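Local coordinates for encapsulated ferritin-like protein (PDB 5N5F) that oxidises ferrous iron to ferric iron as a ferritin-like cargo of the encapsulin nanocompartment, where the mineralised iron is then deposited, at residues I29-A34 / M66-W71; Q40-C45 / G49-L54; W71-R74 / F79-H82. All blocks are in the same frame, centred on the assembly; numbering follows the deposited sequence.

Contacts 1 and 2 both pair helix 16-44 with helix 48-75, one near the middle of the chain and the other at the hairpin end, their centres 21 Å apart. Contact 3 lies on the opposite side of the chain's centre from contact 2 and joins helix 48-75 to helix 77-86; it shares Trp71 with contact 1, and Leu69 CD1 meets Phe79 CD2 there at 3.9 Å. Chemistry follows place: contact 1 is buried and polar and includes one of the probable iron ligands; contact 2 is mostly apolar, with a partly exposed histidine at its border; contact 3 pairs a buried apolar half with a more exposed salt bridge.

Contact 1 (I29-A34 / M66-W71); sequences IEELEA and MMTLEW
The carboxylate of Glu31 is the flat group here, and both of its oxygens look across at Thr68: OE1 lies 3.3 Å from Thr68 OG1, and OE2 of the same carboxylate lies 3.7 Å from that hydroxyl. Outside the two segments, His64, Glu61 and Ala65 of helix 48-75 also touch the Glu31 side chain, as does Tyr38 of a neighbouring subunit. Glu31 gets there with CG beside its backbone N (chi1 -72°) and the chain extended beyond it, so the side chain spans most of the gap between the two segments, whose nearest CA atoms, Glu31 and Thr68, are 9.3 Å apart. On the other side, Thr68 is short and keeps OG1 close to its own helix, where the hydroxyl is hydrogen-bonded to His64 O one turn earlier.

These helices, 16-44 and 48-75, form the long antiparallel hairpin of the encapsulated-ferritin fold. Its midpoint carries the likely iron site: Glu31, Glu61 and His64 are probably ligands, by similarity to relatives. Thr68 would therefore be a second-shell residue, adding a hydroxyl beside a buried carboxylate. Only 96 Å² is buried between the segments. Leu32 packs on Leu28 and Met66 on Met83, both of a second subunit, while within the chain Leu69 packs on Phe79 and Met83 of helix 77-86, and Trp71 on Met21 and Ala24 of helix 16-44.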
ATOM      1  N   ILE B  29      13.784  -1.947  12.765  1.00 30.35           N
ATOM      2  CA  ILE B  29      12.401  -2.316  12.466  1.00 34.57           C
ATOM      3  C   ILE B  29      12.360  -3.489  11.492  1.00 31.10           C
ATOM      4  O   ILE B  29      11.640  -4.473  11.705  1.00 29.98           O
ATOM      5  CB  ILE B  29      11.634  -1.096  11.925  1.00 31.92           C
ATOM      6  CG1 ILE B  29      11.311  -0.136  13.077  1.00 38.93           C
ATOM      7  CG2 ILE B  29      10.351  -1.521  11.211  1.00 37.48           C
ATOM      8  CD1 ILE B  29      10.870   1.238  12.630  1.00 39.37           C
ATOM      9  N   GLU B  30      13.131  -3.404  10.408  1.00 32.84           N
ATOM     10  CA  GLU B  30      13.110  -4.473   9.412  1.00 36.08           C
ATOM     11  C   GLU B  30      13.581  -5.792  10.011  1.00 34.13           C
ATOM     12  O   GLU B  30      13.045  -6.859   9.684  1.00 28.97           O
ATOM     13  CB  GLU B  30      13.978  -4.091   8.214  1.00 40.16           C
ATOM     14  CG  GLU B  30      13.416  -2.945   7.393  1.00 46.87           C
ATOM     15  CD  GLU B  30      14.428  -2.384   6.418  1.00 49.83           C
ATOM     16  OE1 GLU B  30      15.508  -2.992   6.268  1.00 48.50           O
ATOM     17  OE2 GLU B  30      14.144  -1.334   5.806  1.00 56.65           O
ATOM     18  N   GLU B  31      14.583  -5.741  10.890  1.00 34.80           N
ATOM     19  CA  GLU B  31      15.066  -6.963  11.519  1.00 35.47           C
ATOM     20  C   GLU B  31      14.026  -7.538  12.474  1.00 30.03           C
ATOM     21  O   GLU B  31      13.827  -8.756  12.521  1.00 30.88           O
ATOM     22  CB  GLU B  31      16.391  -6.689  12.230  1.00 38.81           C
ATOM     23  CG  GLU B  31      17.549  -6.473  11.253  1.00 37.96           C
ATOM     24  CD  GLU B  31      18.666  -5.610  11.812  1.00 42.55           C
ATOM     25  OE1 GLU B  31      18.473  -4.979  12.874  1.00 39.54           O
ATOM     26  OE2 GLU B  31      19.741  -5.555  11.175  1.00 47.92           O
ATOM     27  N   LEU B  32      13.337  -6.678  13.229  1.00 32.75           N
ATOM     28  CA  LEU B  32      12.281  -7.165  14.110  1.00 29.10           C
ATOM     29  C   LEU B  32      11.122  -7.763  13.321  1.00 31.00           C
ATOM     30  O   LEU B  32      10.476  -8.707  13.787  1.00 30.78           O
ATOM     31  CB  LEU B  32      11.783  -6.034  15.012  1.00 27.81           C
ATOM     32  CG  LEU B  32      12.797  -5.519  16.043  1.00 28.68           C
ATOM     33  CD1 LEU B  32      12.254  -4.295  16.742  1.00 26.66           C
ATOM     34  CD2 LEU B  32      13.144  -6.601  17.057  1.00 25.10           C
ATOM     35  N   GLU B  33      10.835  -7.227  12.134  1.00 33.93           N
ATOM     36  CA  GLU B  33       9.789  -7.817  11.305  1.00 33.97           C
ATOM     37  C   GLU B  33      10.184  -9.212  10.837  1.00 33.73           C
ATOM     38  O   GLU B  33       9.355 -10.130  10.829  1.00 33.62           O
ATOM     39  CB  GLU B  33       9.486  -6.901  10.120  1.00 37.31           C
ATOM     40  CG  GLU B  33       8.787  -5.611  10.531  1.00 39.29           C
ATOM     41  CD  GLU B  33       8.561  -4.653   9.378  1.00 46.07           C
ATOM     42  OE1 GLU B  33       9.048  -4.926   8.261  1.00 50.77           O
ATOM     43  OE2 GLU B  33       7.890  -3.621   9.592  1.00 53.94           O
ATOM     44  N   ALA B  34      11.451  -9.394  10.458  1.00 30.00           N
ATOM     45  CA  ALA B  34      11.934 -10.722  10.100  1.00 33.15           C
ATOM     46  C   ALA B  34      11.766 -11.705  11.252  1.00 35.93           C
ATOM     47  O   ALA B  34      11.437 -12.879  11.034  1.00 32.92           O
ATOM     48  CB  ALA B  34      13.400 -10.644   9.674  1.00 36.45           C
ATOM     49  N   MET B  66      19.849  -6.486  17.889  1.00 33.40           N
ATOM     50  CA  MET B  66      20.495  -6.034  19.115  1.00 33.97           C
ATOM     51  C   MET B  66      21.827  -5.350  18.832  1.00 34.20           C
ATOM     52  O   MET B  66      22.247  -4.479  19.603  1.00 36.95           O
ATOM     53  CB  MET B  66      20.681  -7.213  20.069  1.00 34.29           C
ATOM     54  CG  MET B  66      19.368  -7.874  20.490  1.00 35.70           C
ATOM     55  SD  MET B  66      18.203  -6.749  21.304  1.00 38.26           S
ATOM     56  CE  MET B  66      17.179  -6.215  19.933  1.00 42.26           C
ATOM     57  N   MET B  67      22.500  -5.719  17.740  1.00 34.70           N
ATOM     58  CA  MET B  67      23.659  -4.954  17.295  1.00 34.14           C
ATOM     59  C   MET B  67      23.251  -3.535  16.923  1.00 36.70           C
ATOM     60  O   MET B  67      23.878  -2.559  17.353  1.00 32.33           O
ATOM     61  CB  MET B  67      24.325  -5.640  16.102  1.00 34.32           C
ATOM     62  CG  MET B  67      25.063  -6.923  16.439  1.00 38.08           C
ATOM     63  SD  MET B  67      25.506  -7.896  14.979  1.00 44.02           S
ATOM     64  CE  MET B  67      26.573  -6.748  14.120  1.00 47.12           C
ATOM     65  N   THR B  68      22.190  -3.406  16.121  1.00 30.18           N
ATOM     66  CA  THR B  68      21.704  -2.087  15.732  1.00 30.81           C
ATOM     67  C   THR B  68      21.238  -1.294  16.948  1.00 31.65           C
ATOM     68  O   THR B  68      21.495  -0.089  17.049  1.00 29.92           O
ATOM     69  CB  THR B  68      20.564  -2.228  14.724  1.00 34.49           C
ATOM     70  OG1 THR B  68      20.992  -3.026  13.606  1.00 31.90           O
ATOM     71  CG2 THR B  68      20.120  -0.863  14.229  1.00 29.64           C
ATOM     72  N   LEU B  69      20.544  -1.951  17.879  1.00 29.95           N
ATOM     73  CA  LEU B  69      20.024  -1.245  19.044  1.00 31.97           C
ATOM     74  C   LEU B  69      21.158  -0.697  19.896  1.00 32.60           C
ATOM     75  O   LEU B  69      21.070   0.422  20.414  1.00 31.95           O
ATOM     76  CB  LEU B  69      19.125  -2.175  19.861  1.00 32.06           C
ATOM     77  CG  LEU B  69      18.501  -1.600  21.139  1.00 33.62           C
ATOM     78  CD1 LEU B  69      17.683  -0.332  20.871  1.00 29.14           C
ATOM     79  CD2 LEU B  69      17.632  -2.654  21.806  1.00 33.88           C
ATOM     80  N   GLU B  70      22.243  -1.463  20.041  1.00 34.86           N
ATOM     81  CA  GLU B  70      23.393  -0.974  20.791  1.00 36.08           C
ATOM     82  C   GLU B  70      24.005   0.249  20.121  1.00 39.64           C
ATOM     83  O   GLU B  70      24.460   1.175  20.802  1.00 38.50           O
ATOM     84  CB  GLU B  70      24.433  -2.083  20.948  1.00 41.25           C
ATOM     85  CG  GLU B  70      25.740  -1.642  21.620  1.00 39.39           C
ATOM     86  CD  GLU B  70      25.551  -1.140  23.041  1.00 44.67           C
ATOM     87  OE1 GLU B  70      24.420  -1.219  23.564  1.00 45.14           O
ATOM     88  OE2 GLU B  70      26.542  -0.663  23.640  1.00 45.23           O
ATOM     89  N   TRP B  71      24.035   0.273  18.787  1.00 34.82           N
ATOM     90  CA  TRP B  71      24.508   1.470  18.102  1.00 35.40           C
ATOM     91  C   TRP B  71      23.615   2.662  18.425  1.00 39.94           C
ATOM     92  O   TRP B  71      24.107   3.759  18.714  1.00 36.16           O
ATOM     93  CB  TRP B  71      24.563   1.235  16.596  1.00 35.19           C
ATOM     94  CG  TRP B  71      25.163   2.383  15.851  1.00 37.70           C
ATOM     95  CD1 TRP B  71      26.459   2.506  15.444  1.00 39.48           C
ATOM     96  CD2 TRP B  71      24.494   3.578  15.428  1.00 39.57           C
ATOM     97  NE1 TRP B  71      26.638   3.701  14.791  1.00 41.41           N
ATOM     98  CE2 TRP B  71      25.448   4.380  14.772  1.00 41.21           C
ATOM     99  CE3 TRP B  71      23.181   4.047  15.540  1.00 37.18           C
ATOM    100  CZ2 TRP B  71      25.131   5.622  14.227  1.00 41.48           C
ATOM    101  CZ3 TRP B  71      22.869   5.281  15.001  1.00 37.31           C
ATOM    102  CH2 TRP B  71      23.840   6.054  14.353  1.00 38.57           C
TER

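Contact 2 (Q40-C45 / G49-L54); sequences QRADAC and GLHDVL
His51 lays the edge of its imidazole against the end of the facing helix: ring atom CD2 is 3.2 Å from Ala42 O, which lies near the ring plane, and the same CD2 meets the Ala42 methyl. Leu54 packs beside the alanine. Its CB meets Ala42 CB at 4.0 Å, while CD1 reaches back to the backbone of Arg41 and Ala42. Cys45, the first residue to leave the helix, turns its thiol into the first turn of the opposite helix. Its SG touches CB, CG and CD2 of Leu50, all at 3.5 Å, and is also 3.6 Å from His51 N. The sulfur thus packs against Leu50 close to where the chain reverses.

One shell out, the imidazole is steadied by its neighbour. His51 ND1 gives a nearly straight hydrogen bond to Asp52 OD1 (3.1 Å, 174°), in the ring plane and on the anti side of the carboxylate. With CG swung away from the backbone N (chi1 174°), CD2 faces Ala42 while ND1 turns to the aspartate. The nearby acid probably favours a protonated ring. With the imidazole replaced by an alanine, Asp52 would probably lose its hydrogen-bond partner and a gap would open beside Ala42.

The small side chain of Ala42 is consistent with this close approach, its CA 4.9 Å from His51 CA. The short helical segments run nearly antiparallel, at 160° with axes 8.9 Å apart, at the closed end of the hairpin. Other subunits cover its flanks: the Arg41 guanidinium makes a salt bridge to Glu30 of a neighbouring subunit, on which Leu50 and Leu54 also pack against Trp71 and Thr27.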
ATOM      1  N   GLN B  40       6.370 -17.135  12.529  1.00 34.48           N
ATOM      2  CA  GLN B  40       5.080 -17.518  11.963  1.00 36.69           C
ATOM      3  C   GLN B  40       5.246 -18.580  10.880  1.00 39.63           C
ATOM      4  O   GLN B  40       4.516 -19.578  10.851  1.00 35.72           O
ATOM      5  CB  GLN B  40       4.375 -16.289  11.397  1.00 39.31           C
ATOM      6  CG  GLN B  40       3.871 -15.315  12.442  1.00 39.41           C
ATOM      7  CD  GLN B  40       3.148 -14.139  11.823  1.00 36.91           C
ATOM      8  OE1 GLN B  40       2.407 -14.293  10.852  1.00 37.79           O
ATOM      9  NE2 GLN B  40       3.365 -12.949  12.379  1.00 39.80           N
ATOM     10  N   ARG B  41       6.196 -18.374   9.966  1.00 32.13           N
ATOM     11  CA  ARG B  41       6.370 -19.319   8.869  1.00 38.47           C
ATOM     12  C   ARG B  41       6.936 -20.646   9.356  1.00 40.02           C
ATOM     13  O   ARG B  41       6.575 -21.703   8.823  1.00 37.77           O
ATOM     14  CB  ARG B  41       7.264 -18.707   7.790  1.00 34.30           C
ATOM     15  CG  ARG B  41       6.591 -17.556   7.045  1.00 39.20           C
ATOM     16  CD  ARG B  41       7.217 -17.312   5.682  1.00 44.30           C
ATOM     17  NE  ARG B  41       8.465 -16.563   5.770  1.00 47.52           N
ATOM     18  CZ  ARG B  41       8.566 -15.240   5.667  1.00 42.23           C
ATOM     19  NH1 ARG B  41       7.490 -14.491   5.466  1.00 43.39           N
ATOM     20  NH2 ARG B  41       9.757 -14.663   5.763  1.00 40.99           N
ATOM     21  N   ALA B  42       7.803 -20.621  10.372  1.00 36.39           N
ATOM     22  CA  ALA B  42       8.319 -21.867  10.932  1.00 42.06           C
ATOM     23  C   ALA B  42       7.220 -22.646  11.647  1.00 43.92           C
ATOM     24  O   ALA B  42       7.203 -23.882  11.607  1.00 50.89           O
ATOM     25  CB  ALA B  42       9.476 -21.577  11.883  1.00 41.15           C
ATOM     26  N   ASP B  43       6.290 -21.942  12.298  1.00 39.83           N
ATOM     27  CA  ASP B  43       5.172 -22.612  12.957  1.00 41.02           C
ATOM     28  C   ASP B  43       4.299 -23.350  11.951  1.00 43.11           C
ATOM     29  O   ASP B  43       3.955 -24.521  12.150  1.00 39.86           O
ATOM     30  CB  ASP B  43       4.337 -21.594  13.732  1.00 40.12           C
ATOM     31  CG  ASP B  43       4.837 -21.382  15.144  1.00 51.57           C
ATOM     32  OD1 ASP B  43       6.016 -21.708  15.411  1.00 49.03           O
ATOM     33  OD2 ASP B  43       4.052 -20.886  15.983  1.00 43.64           O
ATOM     34  N   ALA B  44       3.903 -22.668  10.877  1.00 39.85           N
ATOM     35  CA  ALA B  44       3.060 -23.275   9.859  1.00 43.25           C
ATOM     36  C   ALA B  44       3.829 -24.226   8.954  1.00 44.60           C
ATOM     37  O   ALA B  44       3.204 -25.013   8.237  1.00 43.34           O
ATOM     38  CB  ALA B  44       2.393 -22.186   9.017  1.00 43.14           C
ATOM     39  N   CYS B  45       5.159 -24.166   8.975  1.00 48.98           N
ATOM     40  CA  CYS B  45       5.982 -25.071   8.187  1.00 49.84           C
ATOM     41  C   CYS B  45       5.586 -26.518   8.450  1.00 53.49           C
ATOM     42  O   CYS B  45       5.240 -26.889   9.573  1.00 53.97           O
ATOM     43  CB  CYS B  45       7.456 -24.861   8.538  1.00 47.83           C
ATOM     44  SG  CYS B  45       8.620 -25.207   7.207  1.00 64.24           S
ATOM     45  N   GLY B  49      13.233 -29.707   7.612  1.00 43.11           N
ATOM     46  CA  GLY B  49      14.432 -29.051   7.114  1.00 44.23           C
ATOM     47  C   GLY B  49      14.255 -27.553   6.947  1.00 44.49           C
ATOM     48  O   GLY B  49      15.134 -26.770   7.316  1.00 42.70           O
ATOM     49  N   LEU B  50      13.119 -27.133   6.386  1.00 38.46           N
ATOM     50  CA  LEU B  50      12.856 -25.706   6.242  1.00 38.15           C
ATOM     51  C   LEU B  50      12.669 -25.045   7.601  1.00 40.10           C
ATOM     52  O   LEU B  50      13.143 -23.925   7.826  1.00 36.89           O
ATOM     53  CB  LEU B  50      11.624 -25.487   5.365  1.00 43.22           C
ATOM     54  CG  LEU B  50      11.149 -24.045   5.167  1.00 39.96           C
ATOM     55  CD1 LEU B  50      12.280 -23.158   4.670  1.00 34.85           C
ATOM     56  CD2 LEU B  50       9.978 -24.010   4.186  1.00 36.12           C
ATOM     57  N   HIS B  51      11.974 -25.724   8.517  1.00 37.56           N
ATOM     58  CA  HIS B  51      11.757 -25.179   9.853  1.00 41.99           C
ATOM     59  C   HIS B  51      13.074 -24.781  10.505  1.00 38.75           C
ATOM     60  O   HIS B  51      13.228 -23.653  10.985  1.00 36.30           O
ATOM     61  CB  HIS B  51      11.018 -26.206  10.715  1.00 41.17           C
ATOM     62  CG  HIS B  51      10.869 -25.798  12.148  1.00 41.80           C
ATOM     63  ND1 HIS B  51      11.842 -26.034  13.095  1.00 46.81           N
ATOM     64  CD2 HIS B  51       9.856 -25.177  12.797  1.00 41.50           C
ATOM     65  CE1 HIS B  51      11.437 -25.571  14.265  1.00 43.96           C
ATOM     66  NE2 HIS B  51      10.235 -25.048  14.111  1.00 44.97           N
ATOM     67  N   ASP B  52      14.050 -25.693  10.505  1.00 35.86           N
ATOM     68  CA  ASP B  52      15.301 -25.438  11.213  1.00 42.99           C
ATOM     69  C   ASP B  52      16.076 -24.290  10.580  1.00 42.68           C
ATOM     70  O   ASP B  52      16.741 -23.520  11.286  1.00 37.27           O
ATOM     71  CB  ASP B  52      16.151 -26.709  11.245  1.00 45.96           C
ATOM     72  CG  ASP B  52      15.454 -27.858  11.951  1.00 45.21           C
ATOM     73  OD1 ASP B  52      14.492 -27.598  12.705  1.00 54.60           O
ATOM     74  OD2 ASP B  52      15.866 -29.018  11.756  1.00 54.14           O
ATOM     75  N   VAL B  53      16.008 -24.161   9.251  1.00 33.71           N
ATOM     76  CA  VAL B  53      16.648 -23.030   8.582  1.00 34.74           C
ATOM     77  C   VAL B  53      15.987 -21.726   9.007  1.00 35.61           C
ATOM     78  O   VAL B  53      16.665 -20.727   9.277  1.00 31.69           O
ATOM     79  CB  VAL B  53      16.600 -23.212   7.052  1.00 40.46           C
ATOM     80  CG1 VAL B  53      17.162 -21.983   6.340  1.00 33.74           C
ATOM     81  CG2 VAL B  53      17.371 -24.461   6.633  1.00 40.00           C
ATOM     82  N   LEU B  54      14.654 -21.716   9.080  1.00 29.53           N
ATOM     83  CA  LEU B  54      13.936 -20.496   9.426  1.00 32.33           C
ATOM     84  C   LEU B  54      14.267 -20.041  10.842  1.00 34.98           C
ATOM     85  O   LEU B  54      14.477 -18.847  11.084  1.00 34.97           O
ATOM     86  CB  LEU B  54      12.432 -20.716   9.269  1.00 32.32           C
ATOM     87  CG  LEU B  54      11.881 -20.764   7.841  1.00 34.76           C
ATOM     88  CD1 LEU B  54      10.421 -21.174   7.863  1.00 37.78           C
ATOM     89  CD2 LEU B  54      12.043 -19.425   7.132  1.00 36.48           C
TER

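Contact 3 (W71-R74 / F79-H82); sequences WIRR and FDAH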
ATOM      1  N   TRP B  71      24.035   0.273  18.787  1.00 34.82           N
ATOM      2  CA  TRP B  71      24.508   1.470  18.102  1.00 35.40           C
ATOM      3  C   TRP B  71      23.615   2.662  18.425  1.00 39.94           C
ATOM      4  O   TRP B  71      24.107   3.759  18.714  1.00 36.16           O
ATOM      5  CB  TRP B  71      24.563   1.235  16.596  1.00 35.19           C
ATOM      6  CG  TRP B  71      25.163   2.383  15.851  1.00 37.70           C
ATOM      7  CD1 TRP B  71      26.459   2.506  15.444  1.00 39.48           C
ATOM      8  CD2 TRP B  71      24.494   3.578  15.428  1.00 39.57           C
ATOM      9  NE1 TRP B  71      26.638   3.701  14.791  1.00 41.41           N
ATOM     10  CE2 TRP B  71      25.448   4.380  14.772  1.00 41.21           C
ATOM     11  CE3 TRP B  71      23.181   4.047  15.540  1.00 37.18           C
ATOM     12  CZ2 TRP B  71      25.131   5.622  14.227  1.00 41.48           C
ATOM     13  CZ3 TRP B  71      22.869   5.281  15.001  1.00 37.31           C
ATOM     14  CH2 TRP B  71      23.840   6.054  14.353  1.00 38.57           C
ATOM     15  N   ILE B  72      22.297   2.458  18.393  1.00 36.03           N
ATOM     16  CA  ILE B  72      21.365   3.520  18.761  1.00 36.65           C
ATOM     17  C   ILE B  72      21.617   3.980  20.192  1.00 33.99           C
ATOM     18  O   ILE B  72      21.632   5.183  20.479  1.00 38.27           O
ATOM     19  CB  ILE B  72      19.916   3.037  18.566  1.00 32.41           C
ATOM     20  CG1 ILE B  72      19.639   2.806  17.078  1.00 30.89           C
ATOM     21  CG2 ILE B  72      18.919   4.036  19.153  1.00 31.92           C
ATOM     22  CD1 ILE B  72      18.315   2.153  16.800  1.00 29.53           C
ATOM     23  N   ARG B  73      21.814   3.034  21.114  1.00 36.60           N
ATOM     24  CA  ARG B  73      21.951   3.395  22.522  1.00 37.58           C
ATOM     25  C   ARG B  73      23.170   4.276  22.755  1.00 43.19           C
ATOM     26  O   ARG B  73      23.142   5.177  23.602  1.00 37.71           O
ATOM     27  CB  ARG B  73      22.044   2.142  23.390  1.00 35.42           C
ATOM     28  CG  ARG B  73      22.027   2.441  24.893  1.00 41.42           C
ATOM     29  CD  ARG B  73      22.593   1.290  25.705  1.00 41.24           C
ATOM     30  NE  ARG B  73      24.027   1.132  25.490  1.00 41.92           N
ATOM     31  CZ  ARG B  73      24.970   1.793  26.158  1.00 40.91           C
ATOM     32  NH1 ARG B  73      24.644   2.674  27.093  1.00 40.61           N
ATOM     33  NH2 ARG B  73      26.248   1.575  25.882  1.00 47.03           N
ATOM     34  N   ARG B  74      24.258   4.019  22.032  1.00 36.93           N
ATOM     35  CA  ARG B  74      25.483   4.778  22.236  1.00 44.41           C
ATOM     36  C   ARG B  74      25.384   6.219  21.753  1.00 45.46           C
ATOM     37  O   ARG B  74      26.240   7.032  22.118  1.00 40.31           O
ATOM     38  CB  ARG B  74      26.647   4.071  21.538  1.00 41.54           C
ATOM     39  CG  ARG B  74      26.987   2.724  22.151  1.00 38.76           C
ATOM     40  CD  ARG B  74      28.064   1.996  21.358  1.00 42.09           C
ATOM     41  NE  ARG B  74      28.346   0.682  21.927  1.00 42.51           N
ATOM     42  CZ  ARG B  74      29.380  -0.080  21.585  1.00 41.54           C
ATOM     43  NH1 ARG B  74      30.246   0.335  20.669  1.00 45.18           N
ATOM     44  NH2 ARG B  74      29.547  -1.259  22.163  1.00 39.84           N
ATOM     45  N   PHE B  79      17.340   6.649  24.654  1.00 34.02           N
ATOM     46  CA  PHE B  79      17.391   5.189  24.593  1.00 33.83           C
ATOM     47  C   PHE B  79      18.249   4.629  25.722  1.00 33.45           C
ATOM     48  O   PHE B  79      17.894   3.621  26.343  1.00 32.45           O
ATOM     49  CB  PHE B  79      17.927   4.725  23.238  1.00 35.10           C
ATOM     50  CG  PHE B  79      16.851   4.415  22.228  1.00 32.60           C
ATOM     51  CD1 PHE B  79      16.308   5.416  21.440  1.00 32.87           C
ATOM     52  CD2 PHE B  79      16.394   3.115  22.060  1.00 39.67           C
ATOM     53  CE1 PHE B  79      15.323   5.133  20.509  1.00 33.70           C
ATOM     54  CE2 PHE B  79      15.407   2.823  21.128  1.00 35.04           C
ATOM     55  CZ  PHE B  79      14.873   3.834  20.351  1.00 29.97           C
ATOM     56  N   ASP B  80      19.382   5.272  26.004  1.00 31.96           N
ATOM     57  CA  ASP B  80      20.243   4.814  27.088  1.00 35.46           C
ATOM     58  C   ASP B  80      19.502   4.839  28.421  1.00 31.59           C
ATOM     59  O   ASP B  80      19.484   3.845  29.157  1.00 33.38           O
ATOM     60  CB  ASP B  80      21.500   5.682  27.148  1.00 34.82           C
ATOM     61  CG  ASP B  80      22.504   5.192  28.173  1.00 40.52           C
ATOM     62  OD1 ASP B  80      22.757   3.968  28.240  1.00 35.31           O
ATOM     63  OD2 ASP B  80      23.038   6.038  28.920  1.00 41.47           O
ATOM     64  N   ALA B  81      18.862   5.966  28.735  1.00 30.47           N
ATOM     65  CA  ALA B  81      18.190   6.107  30.023  1.00 35.45           C
ATOM     66  C   ALA B  81      17.101   5.054  30.197  1.00 34.22           C
ATOM     67  O   ALA B  81      17.062   4.348  31.211  1.00 32.86           O
ATOM     68  CB  ALA B  81      17.610   7.516  30.153  1.00 32.39           C
ATOM     69  N   HIS B  82      16.203   4.932  29.214  1.00 29.83           N
ATOM     70  CA  HIS B  82      15.082   4.009  29.361  1.00 27.45           C
ATOM     71  C   HIS B  82      15.528   2.554  29.285  1.00 31.55           C
ATOM     72  O   HIS B  82      14.916   1.690  29.922  1.00 36.31           O
ATOM     73  CB  HIS B  82      14.022   4.304  28.301  1.00 35.39           C
ATOM     74  CG  HIS B  82      13.290   5.591  28.527  1.00 30.93           C
ATOM     75  ND1 HIS B  82      12.835   5.979  29.769  1.00 34.02           N
ATOM     76  CD2 HIS B  82      12.942   6.582  27.673  1.00 30.73           C
ATOM     77  CE1 HIS B  82      12.232   7.151  29.669  1.00 34.58           C
ATOM     78  NE2 HIS B  82      12.282   7.538  28.407  1.00 41.74           N
TER
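Ile72 sets its CG2 methyl squarely over the Phe79 ring, 3.7 Å from the centroid and only 12° off the ring normal. This is a CH-pi contact made by the branch methyl alone, the two side chains crossing at a slant; Ile72 also packs on Met21, Ala24 and Leu25 of helix 16-44. One face of Phe79 thus meets the hairpin at Ile72.

Arg73 and Asp80, whose CA atoms are the nearest pair across the segments at 5.1 Å, meet quite differently. The carboxylate swings out anti to the backbone N of Asp80 (chi1 -175°), and the arginine, bent at chi3, folds its guanidinium round to it. NH1 of Arg73 is 2.6 Å from Asp80 OD1, a salt bridge with a hydrogen bond of 138° at the hydrogen. The two planes are turned 58° apart. Asp80 OD1 lies in the plane of the guanidinium, at its edge, but the nitrogen approaches the acid from well above the carboxylate plane. Of the charged atoms only Arg73 NH1 and Asp80 OD1 meet, so the bridge is single-point; Arg73 CG and CD pass near the aspartate as the two side chains cross.

Both ends have second partners. Arg73 NE pairs with Glu70 OE1 in a salt bridge, and Asp80 OD2 does the same with Arg84 NE, forming a chain of alternating charges across the helix 48-75 to helix 77-86 corner. Phe88 of a second subunit packs on Arg73.

Apolar and ionic halves thus fasten the short helix 77-86 to the end of helix 48-75 in two ways: the ring and methyl fit by shape, whereas the charged pair probably fixes the rotation of the guanidinium, while Glu70 holds Arg73 through NE.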